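TRNA (cytosine(38)-C(5))-methyltransferase (Schizosaccharomyces pombe, PDB 6FDF) transfers a methyl group from S-adenosyl-L-methionine to C5 of cytosine 38 in the anticodon loop of tRNA(Asp), and less efficiently of tRNA(Glu). Local coordinates at residues Leu150-Leu155 with Ser167-Leu172. Numbering follows the deposited sequence.
Sequences LIEGIL and SRWYGL
W169 and E152 meet across two antiparallel strands, where the indole NE1 donates a hydrogen bond of 2.9 Å to E152 OE2. Followed outward, W169 CB lies 3.6 Å from I154 CD1. A chi1 of 178° (CG anti to the backbone N) swings the indole forward along its own strand, over G171, whose N sits 3.4 Å above one ring face near the rim and whose lack of a CB leaves room for W169 CH2. W169 CD1 still touches I154 CD1, at the ring edge, whereas W169 CZ2 packs 3.7 Å from E152 CB. The bond leaves NE1 nearly in the indole plane but reaches OE2 from above the carboxylate, the two planes standing 84° apart. R140 holds OE1 in a salt bridge. A leucine in place of W169 would probably leave OE2 without its indole donor and open a gap between E152 and I154.

On the opposite face of the sheet, L155 CB packs 3.9 Å from Y170 CE2, and one water links L155 O to the Y170 hydroxyl. Hydrogen-bonded pairs I151–L172, G153–Y170 and L155–R168 join the backbones as a hairpin; 168-175 also pairs antiparallel with 121-127, which leaves 148-155 outermost in the class I methyltransferase sheet. Given a neutral N-H by W169 and a charge by R140, the E152 carboxylate is likely to favour its ionised form and ties the edge strand to 168-175 and helix 134-145.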
loop_
_atom_site.group_PDB
_atom_site.type_symbol
_atom_site.label_atom_id
_atom_site.label_comp_id
_atom_site.label_asym_id
_atom_site.label_seq_id
_atom_site.Cartn_x
_atom_site.Cartn_y
_atom_site.Cartn_z
ATOM N N LEU A 150 -9.065 3.615 -19.314
ATOM C CA LEU A 150 -8.868 3.037 -17.988
ATOM C C LEU A 150 -8.800 1.517 -18.073
ATOM O O LEU A 150 -9.687 0.882 -18.654
ATOM C CB LEU A 150 -9.994 3.452 -17.037
ATOM C CG LEU A 150 -9.994 2.825 -15.637
ATOM C CD1 LEU A 150 -8.855 3.364 -14.787
ATOM C CD2 LEU A 150 -11.335 3.052 -14.940
ATOM N N ILE A 151 -7.749 0.936 -17.491
ATOM C CA ILE A 151 -7.701 -0.504 -17.252
ATOM C C ILE A 151 -7.608 -0.730 -15.749
ATOM O O ILE A 151 -7.120 0.127 -15.006
ATOM C CB ILE A 151 -6.532 -1.191 -17.987
ATOM C CG1 ILE A 151 -5.188 -0.622 -17.520
ATOM C CG2 ILE A 151 -6.699 -1.035 -19.492
ATOM C CD1 ILE A 151 -3.993 -1.446 -17.996
ATOM N N GLU A 152 -8.120 -1.873 -15.295
ATOM C CA GLU A 152 -8.144 -2.151 -13.866
ATOM C C GLU A 152 -7.986 -3.643 -13.623
ATOM O O GLU A 152 -8.234 -4.469 -14.507
ATOM C CB GLU A 152 -9.425 -1.619 -13.204
ATOM C CG GLU A 152 -10.716 -2.182 -13.759
ATOM C CD GLU A 152 -11.936 -1.497 -13.168
ATOM O OE1 GLU A 152 -12.386 -0.479 -13.739
ATOM O OE2 GLU A 152 -12.445 -1.980 -12.134
ATOM N N GLY A 153 -7.574 -3.982 -12.405
ATOM C CA GLY A 153 -7.438 -5.380 -12.028
ATOM C C GLY A 153 -7.087 -5.511 -10.564
ATOM O O GLY A 153 -6.776 -4.530 -9.882
ATOM N N ILE A 154 -7.155 -6.754 -10.085
ATOM C CA ILE A 154 -6.772 -7.110 -8.723
ATOM C C ILE A 154 -5.453 -7.864 -8.782
ATOM O O ILE A 154 -5.317 -8.834 -9.541
ATOM C CB ILE A 154 -7.854 -7.965 -8.037
ATOM C CG1 ILE A 154 -9.230 -7.318 -8.183
ATOM C CG2 ILE A 154 -7.506 -8.207 -6.571
ATOM C CD1 ILE A 154 -9.394 -6.062 -7.386
ATOM N N LEU A 155 -4.490 -7.430 -7.972
ATOM C CA LEU A 155 -3.162 -8.023 -7.948
ATOM C C LEU A 155 -2.712 -8.175 -6.503
ATOM O O LEU A 155 -3.036 -7.350 -5.646
ATOM C CB LEU A 155 -2.143 -7.176 -8.731
ATOM C CG LEU A 155 -2.416 -6.990 -10.225
ATOM C CD1 LEU A 155 -1.566 -5.858 -10.792
ATOM C CD2 LEU A 155 -2.148 -8.292 -10.974
ATOM N N SER A 167 -4.006 -8.434 -1.520
ATOM C CA SER A 167 -4.767 -8.210 -2.742
ATOM C C SER A 167 -5.299 -6.788 -2.756
ATOM O O SER A 167 -5.898 -6.325 -1.778
ATOM C CB SER A 167 -5.912 -9.216 -2.862
ATOM O OG SER A 167 -5.406 -10.532 -2.998
ATOM N N ARG A 168 -5.062 -6.089 -3.859
ATOM C CA ARG A 168 -5.489 -4.707 -4.007
ATOM C C ARG A 168 -6.018 -4.490 -5.413
ATOM O O ARG A 168 -5.580 -5.142 -6.362
ATOM C CB ARG A 168 -4.336 -3.732 -3.739
ATOM C CG ARG A 168 -3.827 -3.768 -2.309
ATOM C CD ARG A 168 -4.919 -3.250 -1.386
ATOM N NE ARG A 168 -4.453 -2.990 -0.029
ATOM C CZ ARG A 168 -4.641 -3.809 1.003
ATOM N NH1 ARG A 168 -4.197 -3.461 2.208
ATOM N NH2 ARG A 168 -5.275 -4.963 0.836
ATOM N N TRP A 169 -6.965 -3.561 -5.528
ATOM C CA TRP A 169 -7.451 -3.086 -6.814
ATOM C C TRP A 169 -6.556 -1.964 -7.313
ATOM O O TRP A 169 -6.091 -1.135 -6.525
ATOM C CB TRP A 169 -8.890 -2.583 -6.680
ATOM C CG TRP A 169 -9.489 -2.025 -7.940
ATOM C CD1 TRP A 169 -10.218 -2.706 -8.872
ATOM C CD2 TRP A 169 -9.442 -0.661 -8.383
ATOM N NE1 TRP A 169 -10.617 -1.855 -9.877
ATOM C CE2 TRP A 169 -10.155 -0.595 -9.602
ATOM C CE3 TRP A 169 -8.865 0.507 -7.872
ATOM C CZ2 TRP A 169 -10.304 0.592 -10.319
ATOM C CZ3 TRP A 169 -9.014 1.690 -8.587
ATOM C CH2 TRP A 169 -9.726 1.721 -9.797
ATOM N N TYR A 170 -6.316 -1.944 -8.624
ATOM C CA TYR A 170 -5.546 -0.888 -9.266
ATOM C C TYR A 170 -6.275 -0.389 -10.500
ATOM O O TYR A 170 -6.781 -1.189 -11.297
ATOM C CB TYR A 170 -4.155 -1.370 -9.682
ATOM C CG TYR A 170 -3.318 -1.865 -8.539
ATOM C CD1 TYR A 170 -2.492 -1.004 -7.838
ATOM C CD2 TYR A 170 -3.322 -3.215 -8.190
ATOM C CE1 TYR A 170 -1.700 -1.464 -6.803
ATOM C CE2 TYR A 170 -2.542 -3.679 -7.154
ATOM C CZ TYR A 170 -1.732 -2.800 -6.466
ATOM O OH TYR A 170 -0.954 -3.254 -5.429
ATOM N N GLY A 171 -6.325 0.932 -10.651
ATOM C CA GLY A 171 -6.790 1.557 -11.873
ATOM C C GLY A 171 -5.676 2.353 -12.518
ATOM O O GLY A 171 -5.046 3.186 -11.859
ATOM N N LEU A 172 -5.390 2.067 -13.784
ATOM C CA LEU A 172 -4.380 2.779 -14.562
ATOM C C LEU A 172 -5.094 3.486 -15.701
ATOM O O LEU A 172 -5.799 2.839 -16.482
ATOM C CB LEU A 172 -3.323 1.816 -15.115
ATOM C CG LEU A 172 -2.188 1.346 -14.199
ATOM C CD1 LEU A 172 -2.710 0.580 -12.995
ATOM C CD2 LEU A 172 -1.209 0.488 -14.986
HETATM O O HOH W 1 -0.799 -5.785 -4.978
#